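Local coordinates for protein cellulase IBT99 (Metagenomes, PDB 6WBT) that probably hydrolyses 6-phospho-alpha-glucosides as a family 4 glycoside hydrolase, binding NAD, a manganese ion and glucose 6-phosphate, at residues G105-E110 against D278-N283; P242-T247 against N284-Q289. One frame throughout, in Å; residues are numbered along the deposited sequence.

Contact 1: residues G105-E110 against D278-N283. With G6P (6-O-phosphono-alpha-D-glucopyranose), chain F; NAD (nicotinamide-adenine-dinucleotide), chain G.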
ATOM      1  N   GLY A 105      21.962 -33.019   6.115  1.00 76.69           N
ATOM      2  CA  GLY A 105      21.353 -33.199   4.808  1.00 78.63           C
ATOM      3  C   GLY A 105      20.785 -31.938   4.193  1.00 78.45           C
ATOM      4  O   GLY A 105      19.753 -31.996   3.513  1.00 79.21           O
ATOM      5  N   CYS A 106      21.435 -30.797   4.411  1.00 78.30           N
ATOM      6  CA  CYS A 106      20.989 -29.527   3.860  1.00 76.88           C
ATOM      7  C   CYS A 106      22.123 -28.889   3.069  1.00 75.17           C
ATOM      8  O   CYS A 106      23.294 -29.241   3.226  1.00 75.05           O
ATOM      9  CB  CYS A 106      20.507 -28.571   4.961  1.00 76.09           C
ATOM     10  SG  CYS A 106      19.084 -29.177   5.898  1.00 78.22           S
ATOM     11  N   VAL A 107      21.754 -27.940   2.209  1.00 73.85           N
ATOM     12  CA  VAL A 107      22.726 -27.275   1.347  1.00 72.99           C
ATOM     13  C   VAL A 107      23.655 -26.427   2.204  1.00 71.68           C
ATOM     14  O   VAL A 107      23.224 -25.465   2.850  1.00 71.18           O
ATOM     15  CB  VAL A 107      22.025 -26.422   0.282  1.00 72.54           C
ATOM     16  CG1 VAL A 107      23.042 -25.570  -0.467  1.00 72.63           C
ATOM     17  CG2 VAL A 107      21.255 -27.307  -0.680  1.00 73.49           C
ATOM     18  N   GLY A 108      24.937 -26.780   2.213  1.00 70.49           N
ATOM     19  CA  GLY A 108      25.934 -26.007   2.925  1.00 67.50           C
ATOM     20  C   GLY A 108      26.678 -25.057   2.012  1.00 65.40           C
ATOM     21  O   GLY A 108      27.680 -25.430   1.395  1.00 66.81           O
ATOM     22  N   GLN A 109      26.192 -23.823   1.914  1.00 62.89           N
ATOM     23  CA  GLN A 109      26.764 -22.823   1.029  1.00 59.43           C
ATOM     24  C   GLN A 109      27.284 -21.648   1.848  1.00 56.90           C
ATOM     25  O   GLN A 109      26.943 -21.478   3.022  1.00 55.58           O
ATOM     26  CB  GLN A 109      25.732 -22.346  -0.003  1.00 58.05           C
ATOM     27  CG  GLN A 109      26.310 -22.017  -1.374  1.00 57.51           C
ATOM     28  CD  GLN A 109      26.802 -20.588  -1.480  1.00 55.64           C
ATOM     29  OE1 GLN A 109      26.322 -19.701  -0.775  1.00 54.59           O
ATOM     30  NE2 GLN A 109      27.770 -20.358  -2.360  1.00 54.30           N
ATOM     31  N   GLU A 110      28.127 -20.837   1.206  1.00 57.14           N
ATOM     32  CA  GLU A 110      28.724 -19.688   1.879  1.00 56.95           C
ATOM     33  C   GLU A 110      27.661 -18.686   2.313  1.00 56.02           C
ATOM     34  O   GLU A 110      27.654 -18.229   3.462  1.00 53.28           O
ATOM     35  CB  GLU A 110      29.743 -19.018   0.956  1.00 57.71           C
ATOM     36  CG  GLU A 110      30.424 -17.801   1.557  1.00 58.99           C
ATOM     37  CD  GLU A 110      31.032 -16.896   0.503  1.00 60.38           C
ATOM     38  OE1 GLU A 110      30.338 -16.588  -0.488  1.00 61.13           O
ATOM     39  OE2 GLU A 110      32.205 -16.497   0.663  1.00 61.24           O
ATOM     40  N   ASP A 278      23.479 -33.807  -2.820  1.00 86.89           N
ATOM     41  CA  ASP A 278      24.139 -34.964  -3.416  1.00 90.53           C
ATOM     42  C   ASP A 278      25.450 -34.590  -4.095  1.00 91.00           C
ATOM     43  O   ASP A 278      26.374 -35.410  -4.143  1.00 92.76           O
ATOM     44  CB  ASP A 278      23.206 -35.640  -4.423  1.00 91.72           C
ATOM     45  CG  ASP A 278      21.985 -36.253  -3.767  1.00 92.51           C
ATOM     46  OD1 ASP A 278      21.260 -35.526  -3.057  1.00 91.58           O
ATOM     47  OD2 ASP A 278      21.747 -37.462  -3.966  1.00 94.29           O
ATOM     48  N   TYR A 279      25.553 -33.367  -4.620  1.00 88.52           N
ATOM     49  CA  TYR A 279      26.751 -32.962  -5.348  1.00 87.98           C
ATOM     50  C   TYR A 279      27.904 -32.607  -4.418  1.00 88.14           C
ATOM     51  O   TYR A 279      29.070 -32.799  -4.784  1.00 89.27           O
ATOM     52  CB  TYR A 279      26.428 -31.779  -6.264  1.00 86.38           C
ATOM     53  CG  TYR A 279      27.644 -31.079  -6.832  1.00 86.13           C
ATOM     54  CD1 TYR A 279      28.395 -31.660  -7.846  1.00 87.19           C
ATOM     55  CD2 TYR A 279      28.033 -29.832  -6.361  1.00 84.70           C
ATOM     56  CE1 TYR A 279      29.505 -31.022  -8.369  1.00 86.67           C
ATOM     57  CE2 TYR A 279      29.142 -29.186  -6.877  1.00 84.19           C
ATOM     58  CZ  TYR A 279      29.873 -29.785  -7.881  1.00 84.90           C
ATOM     59  OH  TYR A 279      30.975 -29.145  -8.398  1.00 83.87           O
HETATM   60  N   MSE A 280      27.612 -32.099  -3.226  1.00 87.10           N
HETATM   61  CA  MSE A 280      28.655 -31.652  -2.310  1.00 85.65           C
HETATM   62  C   MSE A 280      29.262 -32.798  -1.509  1.00 86.25           C
HETATM   63  O   MSE A 280      28.616 -33.819  -1.272  1.00 87.23           O
HETATM   64  CB  MSE A 280      28.103 -30.590  -1.357  1.00 82.89           C
HETATM   65  CG  MSE A 280      27.798 -29.261  -2.027  1.00 80.64           C
HETATM   66 SE   MSE A 280      27.117 -27.926  -0.781  0.76 79.51          SE
HETATM   67  CE  MSE A 280      27.160 -26.370  -1.957  1.00 77.53           C
ATOM     68  N   ASP A 281      30.513 -32.618  -1.095  1.00 85.40           N
ATOM     69  CA  ASP A 281      31.237 -33.595  -0.296  1.00 85.00           C
ATOM     70  C   ASP A 281      31.413 -33.048   1.112  1.00 83.01           C
ATOM     71  O   ASP A 281      31.883 -31.919   1.290  1.00 81.97           O
ATOM     72  CB  ASP A 281      32.598 -33.915  -0.922  1.00 85.98           C
ATOM     73  CG  ASP A 281      33.207 -35.196  -0.380  1.00 88.01           C
ATOM     74  OD1 ASP A 281      32.882 -35.586   0.762  1.00 88.68           O
ATOM     75  OD2 ASP A 281      34.019 -35.816  -1.100  1.00 89.03           O
ATOM     76  N   ILE A 282      31.034 -33.851   2.109  1.00 82.69           N
ATOM     77  CA  ILE A 282      31.169 -33.430   3.500  1.00 81.33           C
ATOM     78  C   ILE A 282      32.635 -33.236   3.869  1.00 81.13           C
ATOM     79  O   ILE A 282      32.969 -32.353   4.669  1.00 80.39           O
ATOM     80  CB  ILE A 282      30.475 -34.446   4.429  1.00 81.94           C
ATOM     81  CG1 ILE A 282      30.712 -34.093   5.900  1.00 81.43           C
ATOM     82  CG2 ILE A 282      30.947 -35.858   4.129  1.00 83.90           C
ATOM     83  CD1 ILE A 282      30.077 -32.794   6.327  1.00 79.48           C
ATOM     84  N   ASN A 283      33.532 -34.030   3.291  1.00 81.41           N
ATOM     85  CA  ASN A 283      34.948 -33.955   3.616  1.00 81.12           C
ATOM     86  C   ASN A 283      35.740 -33.059   2.668  1.00 80.17           C
ATOM     87  O   ASN A 283      36.971 -33.011   2.772  1.00 80.33           O
ATOM     88  CB  ASN A 283      35.569 -35.360   3.629  1.00 82.84           C
ATOM     89  CG  ASN A 283      34.891 -36.296   4.622  1.00 84.41           C
ATOM     90  OD1 ASN A 283      34.386 -37.354   4.246  1.00 86.21           O
ATOM     91  ND2 ASN A 283      34.892 -35.916   5.896  1.00 84.29           N
TER
HETATM   92  C1  G6P F 502      30.833 -14.641  -6.459  1.00 91.49           C
HETATM   93  C2  G6P F 502      29.765 -14.477  -5.381  1.00 90.50           C
HETATM   94  C3  G6P F 502      30.379 -14.532  -3.987  1.00 89.51           C
HETATM   95  C4  G6P F 502      31.262 -15.766  -3.843  1.00 88.54           C
HETATM   96  C5  G6P F 502      32.282 -15.789  -4.975  1.00 88.09           C
HETATM   97  C6  G6P F 502      33.240 -16.973  -4.877  1.00 84.11           C
HETATM   98  O1  G6P F 502      31.710 -13.510  -6.437  1.00 92.79           O
HETATM   99  O2  G6P F 502      29.097 -13.223  -5.556  1.00 90.32           O
HETATM  100  O3  G6P F 502      29.339 -14.563  -3.005  1.00 89.80           O
HETATM  101  O4  G6P F 502      31.936 -15.737  -2.581  1.00 88.53           O
HETATM  102  O5  G6P F 502      31.588 -15.829  -6.223  1.00 90.46           O
HETATM  103  O6  G6P F 502      33.033 -17.700  -3.668  1.00 80.37           O
HETATM  104  P   G6P F 502      34.131 -18.773  -3.186  1.00 77.48           P
HETATM  105  O1P G6P F 502      33.314 -19.924  -2.652  1.00 77.80           O
HETATM  106  O2P G6P F 502      34.946 -18.034  -2.151  1.00 77.65           O
HETATM  107  O3P G6P F 502      34.894 -19.092  -4.450  1.00 76.76           O
HETATM  108  PA  NAD G 503      39.535 -14.275   3.794  1.00 60.71           P
HETATM  109  O1A NAD G 503      39.060 -15.130   4.920  1.00 60.66           O
HETATM  110  O2A NAD G 503      40.629 -14.803   2.926  1.00 60.79           O
HETATM  111  O5B NAD G 503      39.958 -12.839   4.376  1.00 59.49           O
HETATM  112  C5B NAD G 503      38.998 -12.073   5.155  1.00 58.93           C
HETATM  113  C4B NAD G 503      39.737 -11.070   6.007  1.00 58.74           C
HETATM  114  O4B NAD G 503      38.792 -10.340   6.835  1.00 58.72           O
HETATM  115  C3B NAD G 503      40.778 -11.647   6.982  1.00 58.92           C
HETATM  116  O3B NAD G 503      41.997 -10.925   6.860  1.00 58.79           O
HETATM  117  C2B NAD G 503      40.142 -11.394   8.353  1.00 59.17           C
HETATM  118  O2B NAD G 503      41.069 -11.324   9.415  1.00 58.27           O
HETATM  119  C1B NAD G 503      39.415 -10.088   8.072  1.00 59.38           C
HETATM  120  N9A NAD G 503      38.401  -9.741   9.062  1.00 60.57           N
HETATM  121  C8A NAD G 503      37.573 -10.608   9.729  1.00 61.63           C
HETATM  122  N7A NAD G 503      36.764 -10.014  10.571  1.00 62.42           N
HETATM  123  C5A NAD G 503      37.084  -8.669  10.464  1.00 61.78           C
HETATM  124  C6A NAD G 503      36.579  -7.523  11.108  1.00 61.66           C
HETATM  125  N6A NAD G 503      35.612  -7.555  12.020  1.00 62.06           N
HETATM  126  N1A NAD G 503      37.122  -6.329  10.774  1.00 61.36           N
HETATM  127  C2A NAD G 503      38.097  -6.305   9.856  1.00 61.28           C
HETATM  128  N3A NAD G 503      38.649  -7.314   9.188  1.00 61.17           N
HETATM  129  C4A NAD G 503      38.095  -8.486   9.538  1.00 61.40           C
HETATM  130  O3  NAD G 503      38.285 -13.898   2.864  1.00 63.16           O
HETATM  131  PN  NAD G 503      38.095 -13.854   1.271  1.00 64.77           P
HETATM  132  O1N NAD G 503      39.185 -13.026   0.676  1.00 65.78           O
HETATM  133  O2N NAD G 503      37.901 -15.246   0.768  1.00 64.49           O
HETATM  134  O5D NAD G 503      36.709 -13.056   1.172  1.00 65.09           O
HETATM  135  C5D NAD G 503      36.619 -11.774   1.841  1.00 64.02           C
HETATM  136  C4D NAD G 503      35.181 -11.320   1.854  1.00 63.82           C
HETATM  137  O4D NAD G 503      34.788 -10.954   0.512  1.00 64.07           O
HETATM  138  C3D NAD G 503      34.154 -12.372   2.298  1.00 64.18           C
HETATM  139  O3D NAD G 503      33.225 -11.784   3.199  1.00 65.01           O
HETATM  140  C2D NAD G 503      33.488 -12.720   0.963  1.00 63.47           C
HETATM  141  O2D NAD G 503      32.218 -13.341   1.077  1.00 62.16           O
HETATM  142  C1D NAD G 503      33.438 -11.342   0.316  1.00 65.22           C
HETATM  143  N1N NAD G 503      33.162 -11.407  -1.146  1.00 67.80           N
HETATM  144  C2N NAD G 503      31.933 -11.036  -1.623  1.00 69.46           C
HETATM  145  C3N NAD G 503      31.648 -11.115  -2.978  1.00 71.34           C
HETATM  146  C7N NAD G 503      30.295 -10.638  -3.444  1.00 73.81           C
HETATM  147  O7N NAD G 503      29.741 -11.213  -4.376  1.00 75.16           O
HETATM  148  N7N NAD G 503      29.774  -9.579  -2.839  1.00 74.43           N
HETATM  149  C4N NAD G 503      32.617 -11.608  -3.845  1.00 70.34           C
HETATM  150  C5N NAD G 503      33.861 -11.944  -3.357  1.00 69.07           C
HETATM  151  C6N NAD G 503      34.115 -11.834  -2.007  1.00 67.87           C
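M280, a selenomethionine, reaches across to G108, and every contact between the two segments involves it. Its CG lies anti to its own carbonyl carbon (chi1 -70°), and the rest of the chain is fully extended. CB and CG lead toward 105-110, and the contacts come at SE and CE. SE lies 3.4 Å from G108 O, with the amide nitrogen of G108 a little farther off. The methyl CE ends the chain. It lies 3.5 Å from G108 O, with V107 CG1 and Q109 CG each 4.5 Å from CE. No hydrogen bond joins the two segments, so the contact is van der Waals packing of a selenoether side chain on a loop backbone. G108 has no side chain, and a CB there would point toward M280.

Just beyond, E110 turns to the ligands. Its CG is anti to the backbone N (chi1 180°), and the extended chain brings the carboxylate to both sugar and cofactor. E110 OE1 accepts from O4 of glucose 6-phosphate at 2.8 Å. E110 OE2 accepts from O2D of NAD at 3.2 Å and also forms a salt bridge with R87.

Residues 105-110 lie in the loop between helix 90-103 and helix 114-136. Residues 278-283 lie in the loop that follows helix 274-277 and precedes helix 286-291. Y269 of helix 267-270 touches V107, Q109 and M280. L102 of helix 90-103 also lies on M280, while C106 packs on helix 421-434.

Contact 2: residues P242-T247 against N284-Q289; sequences PDWVHT and NTRGMQ. With G6P (6-O-phosphono-alpha-D-glucopyranose), chain F.
W244 and R286 meet beside the bound glucose 6-phosphate with their flat groups steeply turned. Ring and guanidinium planes are 75° apart, and the side chains cross at about a right angle. W244 NE1 comes 3.8 Å from R286 NH2, obliquely, so this is neither a stack nor a hydrogen bond. The indole is turned to the sugar by its edge: W244 CZ2 lies near ring oxygen O5 of the ligand, and C5 is in the ring plane.

R286 is bent at chi2 (56°), which turns its outer chain toward the phosphate. Two bonds carry most of the grip. R286 NH2 donates to phosphate O3P at 2.8 Å, and R286 NE donates to O1P at 3.2 Å, both nearly straight. A weak bond from NE to O3P adds to them. The other branch, NH1, donates to Q289 OE1 at 3.2 Å, with the oxygen in the guanidinium plane, and forms a salt bridge with D241. Q289 is held in turn by its NE2, which donates to N284 O at 3.3 Å.

D243 and Q289 also cross at about a right angle. D243 OD2 approaches Q289 OE1 to 3.7 Å, with no hydrogen bond between them. D243 OD2 stays 4.6 Å from R286 NH1; their charged atoms are not in contact, and any attraction is probably long-range.

With an alanine here instead of R286, phosphate O1P and O3P would probably each lose a donor, D241 its charged mate and Q289 OE1 its NH1 partner. The chemistry is that of a phosphate site: the guanidinium meets the anion by its edge, through NE and NH2, while D241 and Q289 take NH1, consistent with a preference for 6-phosphorylated sugars.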
ATOM      1  N   PRO A 242      36.213 -26.511 -11.474  1.00118.41           N
ATOM      2  CA  PRO A 242      35.086 -27.350 -11.914  1.00122.00           C
ATOM      3  C   PRO A 242      33.793 -27.054 -11.181  1.00122.04           C
ATOM      4  O   PRO A 242      32.715 -27.330 -11.721  1.00121.41           O
ATOM      5  CB  PRO A 242      35.579 -28.775 -11.632  1.00126.51           C
ATOM      6  CG  PRO A 242      36.599 -28.610 -10.548  1.00128.86           C
ATOM      7  CD  PRO A 242      37.278 -27.301 -10.836  1.00126.02           C
ATOM      8  N   ASP A 243      33.861 -26.493  -9.971  1.00123.48           N
ATOM      9  CA  ASP A 243      32.642 -26.144  -9.254  1.00121.74           C
ATOM     10  C   ASP A 243      31.906 -24.998  -9.934  1.00118.40           C
ATOM     11  O   ASP A 243      30.670 -24.976  -9.939  1.00116.38           O
ATOM     12  CB  ASP A 243      32.971 -25.786  -7.803  1.00123.01           C
ATOM     13  CG  ASP A 243      31.803 -26.023  -6.861  1.00122.14           C
ATOM     14  OD1 ASP A 243      30.650 -25.734  -7.244  1.00119.04           O
ATOM     15  OD2 ASP A 243      32.040 -26.507  -5.735  1.00125.19           O
ATOM     16  N   TRP A 244      32.639 -24.047 -10.518  1.00113.34           N
ATOM     17  CA  TRP A 244      31.985 -22.950 -11.227  1.00105.31           C
ATOM     18  C   TRP A 244      31.388 -23.409 -12.550  1.00102.48           C
ATOM     19  O   TRP A 244      30.396 -22.834 -13.010  1.00 99.26           O
ATOM     20  CB  TRP A 244      32.966 -21.801 -11.459  1.00103.50           C
ATOM     21  CG  TRP A 244      33.068 -20.850 -10.304  1.00101.68           C
ATOM     22  CD1 TRP A 244      34.196 -20.515  -9.614  1.00103.68           C
ATOM     23  CD2 TRP A 244      31.996 -20.115  -9.699  1.00 98.21           C
ATOM     24  NE1 TRP A 244      33.895 -19.615  -8.621  1.00102.24           N
ATOM     25  CE2 TRP A 244      32.550 -19.354  -8.651  1.00 98.80           C
ATOM     26  CE3 TRP A 244      30.621 -20.026  -9.942  1.00 94.58           C
ATOM     27  CZ2 TRP A 244      31.780 -18.516  -7.849  1.00 96.25           C
ATOM     28  CZ3 TRP A 244      29.858 -19.194  -9.143  1.00 92.12           C
ATOM     29  CH2 TRP A 244      30.439 -18.450  -8.111  1.00 92.97           C
ATOM     30  N   VAL A 245      31.976 -24.429 -13.177  1.00103.52           N
ATOM     31  CA  VAL A 245      31.399 -24.973 -14.404  1.00101.95           C
ATOM     32  C   VAL A 245      30.069 -25.652 -14.102  1.00101.67           C
ATOM     33  O   VAL A 245      29.068 -25.430 -14.793  1.00100.97           O
ATOM     34  CB  VAL A 245      32.385 -25.943 -15.078  1.00103.68           C
ATOM     35  CG1 VAL A 245      31.817 -26.439 -16.401  1.00102.85           C
ATOM     36  CG2 VAL A 245      33.729 -25.273 -15.287  1.00104.52           C
ATOM     37  N   HIS A 246      30.043 -26.493 -13.065  1.00101.92           N
ATOM     38  CA  HIS A 246      28.794 -27.111 -12.636  1.00101.14           C
ATOM     39  C   HIS A 246      27.789 -26.069 -12.166  1.00 97.35           C
ATOM     40  O   HIS A 246      26.578 -26.250 -12.339  1.00 96.81           O
ATOM     41  CB  HIS A 246      29.074 -28.125 -11.525  1.00103.42           C
ATOM     42  CG  HIS A 246      27.841 -28.664 -10.870  1.00101.54           C
ATOM     43  ND1 HIS A 246      27.194 -29.797 -11.316  1.00102.89           N
ATOM     44  CD2 HIS A 246      27.137 -28.227  -9.799  1.00100.21           C
ATOM     45  CE1 HIS A 246      26.146 -30.035 -10.548  1.00101.77           C
ATOM     46  NE2 HIS A 246      26.088 -29.097  -9.621  1.00100.43           N
ATOM     47  N   THR A 247      28.271 -24.973 -11.579  1.00 95.09           N
ATOM     48  CA  THR A 247      27.370 -23.944 -11.073  1.00 93.39           C
ATOM     49  C   THR A 247      26.712 -23.171 -12.209  1.00 91.28           C
ATOM     50  O   THR A 247      25.517 -22.860 -12.145  1.00 93.49           O
ATOM     51  CB  THR A 247      28.132 -22.995 -10.148  1.00 93.69           C
ATOM     52  OG1 THR A 247      28.945 -23.756  -9.247  1.00 97.47           O
ATOM     53  CG2 THR A 247      27.166 -22.157  -9.341  1.00 91.55           C
ATOM     54  N   ASN A 284      35.074 -32.345   1.750  1.00 78.86           N
ATOM     55  CA  ASN A 284      35.736 -31.422   0.821  1.00 77.86           C
ATOM     56  C   ASN A 284      34.687 -30.408   0.363  1.00 74.92           C
ATOM     57  O   ASN A 284      34.277 -30.342  -0.797  1.00 74.92           O
ATOM     58  CB  ASN A 284      36.360 -32.158  -0.368  1.00 79.63           C
ATOM     59  CG  ASN A 284      37.201 -31.252  -1.254  1.00 79.75           C
ATOM     60  OD1 ASN A 284      36.778 -30.860  -2.342  1.00 79.30           O
ATOM     61  ND2 ASN A 284      38.404 -30.931  -0.797  1.00 80.52           N
ATOM     62  N   THR A 285      34.243 -29.582   1.305  1.00 72.51           N
ATOM     63  CA  THR A 285      33.290 -28.532   0.998  1.00 71.82           C
ATOM     64  C   THR A 285      33.975 -27.422   0.206  1.00 69.22           C
ATOM     65  O   THR A 285      35.192 -27.421   0.007  1.00 69.00           O
ATOM     66  CB  THR A 285      32.675 -27.979   2.280  1.00 73.91           C
ATOM     67  OG1 THR A 285      33.712 -27.445   3.109  1.00 75.55           O
ATOM     68  CG2 THR A 285      31.957 -29.083   3.036  1.00 75.27           C
ATOM     69  N   ARG A 286      33.163 -26.469  -0.258  1.00 67.21           N
ATOM     70  CA  ARG A 286      33.685 -25.367  -1.060  1.00 64.84           C
ATOM     71  C   ARG A 286      34.682 -24.526  -0.270  1.00 63.81           C
ATOM     72  O   ARG A 286      35.681 -24.052  -0.824  1.00 63.83           O
ATOM     73  CB  ARG A 286      32.530 -24.502  -1.566  1.00 62.54           C
ATOM     74  CG  ARG A 286      32.960 -23.275  -2.351  1.00 60.47           C
ATOM     75  CD  ARG A 286      33.853 -23.651  -3.522  1.00 59.73           C
ATOM     76  NE  ARG A 286      34.385 -22.478  -4.211  1.00 58.08           N
ATOM     77  CZ  ARG A 286      35.256 -22.535  -5.213  1.00 57.76           C
ATOM     78  NH1 ARG A 286      35.699 -23.708  -5.644  1.00 58.99           N
ATOM     79  NH2 ARG A 286      35.687 -21.418  -5.782  1.00 56.11           N
ATOM     80  N   GLY A 287      34.426 -24.328   1.023  1.00 62.64           N
ATOM     81  CA  GLY A 287      35.371 -23.588   1.843  1.00 62.02           C
ATOM     82  C   GLY A 287      36.718 -24.276   1.942  1.00 62.68           C
ATOM     83  O   GLY A 287      37.760 -23.620   1.988  1.00 62.07           O
HETATM   84  N   MSE A 288      36.715 -25.605   1.975  1.00 63.71           N
HETATM   85  CA  MSE A 288      37.951 -26.376   2.015  1.00 65.03           C
HETATM   86  C   MSE A 288      38.712 -26.254   0.701  1.00 63.53           C
HETATM   87  O   MSE A 288      39.943 -26.299   0.677  1.00 62.97           O
HETATM   88  CB  MSE A 288      37.655 -27.846   2.315  1.00 67.23           C
HETATM   89  CG  MSE A 288      37.302 -28.128   3.764  1.00 68.26           C
HETATM   90 SE   MSE A 288      36.786 -29.986   4.042  0.62 69.99          SE
HETATM   91  CE  MSE A 288      37.108 -30.105   5.959  1.00 71.80           C
ATOM     92  N   GLN A 289      37.967 -26.096  -0.395  1.00 62.96           N
ATOM     93  CA  GLN A 289      38.594 -25.987  -1.708  1.00 63.10           C
ATOM     94  C   GLN A 289      39.350 -24.673  -1.854  1.00 62.18           C
ATOM     95  O   GLN A 289      40.465 -24.649  -2.389  1.00 62.76           O
ATOM     96  CB  GLN A 289      37.538 -26.128  -2.803  1.00 63.55           C
ATOM     97  CG  GLN A 289      36.796 -27.453  -2.765  1.00 64.11           C
ATOM     98  CD  GLN A 289      35.601 -27.483  -3.695  1.00 63.54           C
ATOM     99  OE1 GLN A 289      35.563 -26.772  -4.699  1.00 62.63           O
ATOM    100  NE2 GLN A 289      34.612 -28.303  -3.360  1.00 64.58           N
TER
HETATM  101  C1  G6P F 502      30.833 -14.641  -6.459  1.00 91.49           C
HETATM  102  C2  G6P F 502      29.765 -14.477  -5.381  1.00 90.50           C
HETATM  103  C3  G6P F 502      30.379 -14.532  -3.987  1.00 89.51           C
HETATM  104  C4  G6P F 502      31.262 -15.766  -3.843  1.00 88.54           C
HETATM  105  C5  G6P F 502      32.282 -15.789  -4.975  1.00 88.09           C
HETATM  106  C6  G6P F 502      33.240 -16.973  -4.877  1.00 84.11           C
HETATM  107  O1  G6P F 502      31.710 -13.510  -6.437  1.00 92.79           O
HETATM  108  O2  G6P F 502      29.097 -13.223  -5.556  1.00 90.32           O
HETATM  109  O3  G6P F 502      29.339 -14.563  -3.005  1.00 89.80           O
HETATM  110  O4  G6P F 502      31.936 -15.737  -2.581  1.00 88.53           O
HETATM  111  O5  G6P F 502      31.588 -15.829  -6.223  1.00 90.46           O
HETATM  112  O6  G6P F 502      33.033 -17.700  -3.668  1.00 80.37           O
HETATM  113  P   G6P F 502      34.131 -18.773  -3.186  1.00 77.48           P
HETATM  114  O1P G6P F 502      33.314 -19.924  -2.652  1.00 77.80           O
HETATM  115  O2P G6P F 502      34.946 -18.034  -2.151  1.00 77.65           O
HETATM  116  O3P G6P F 502      34.894 -19.092  -4.450  1.00 76.76           O

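The centres of contact 1 and contact 2 lie about 10 Å apart, and both contacts touch glucose 6-phosphate. Their segments alternate along the chain: 105-110, 242-247, 278-283, then 284-289. The last two are continuous, so the 278-283 loop of contact 1 runs straight into helix 286-291 of contact 2. The contacts also touch in space. The ring of Y279 stacks with H246 on helix 242-249, and N283 O packs against SE of M288. Side chains of both contacts touch helix 90-103. Contact 1 joins the Rossmann-type N-terminal part of the family 4 enzyme to its C-terminal domain, whereas contact 2 lies within the latter. Together they bring residues from both regions to one sugar phosphate.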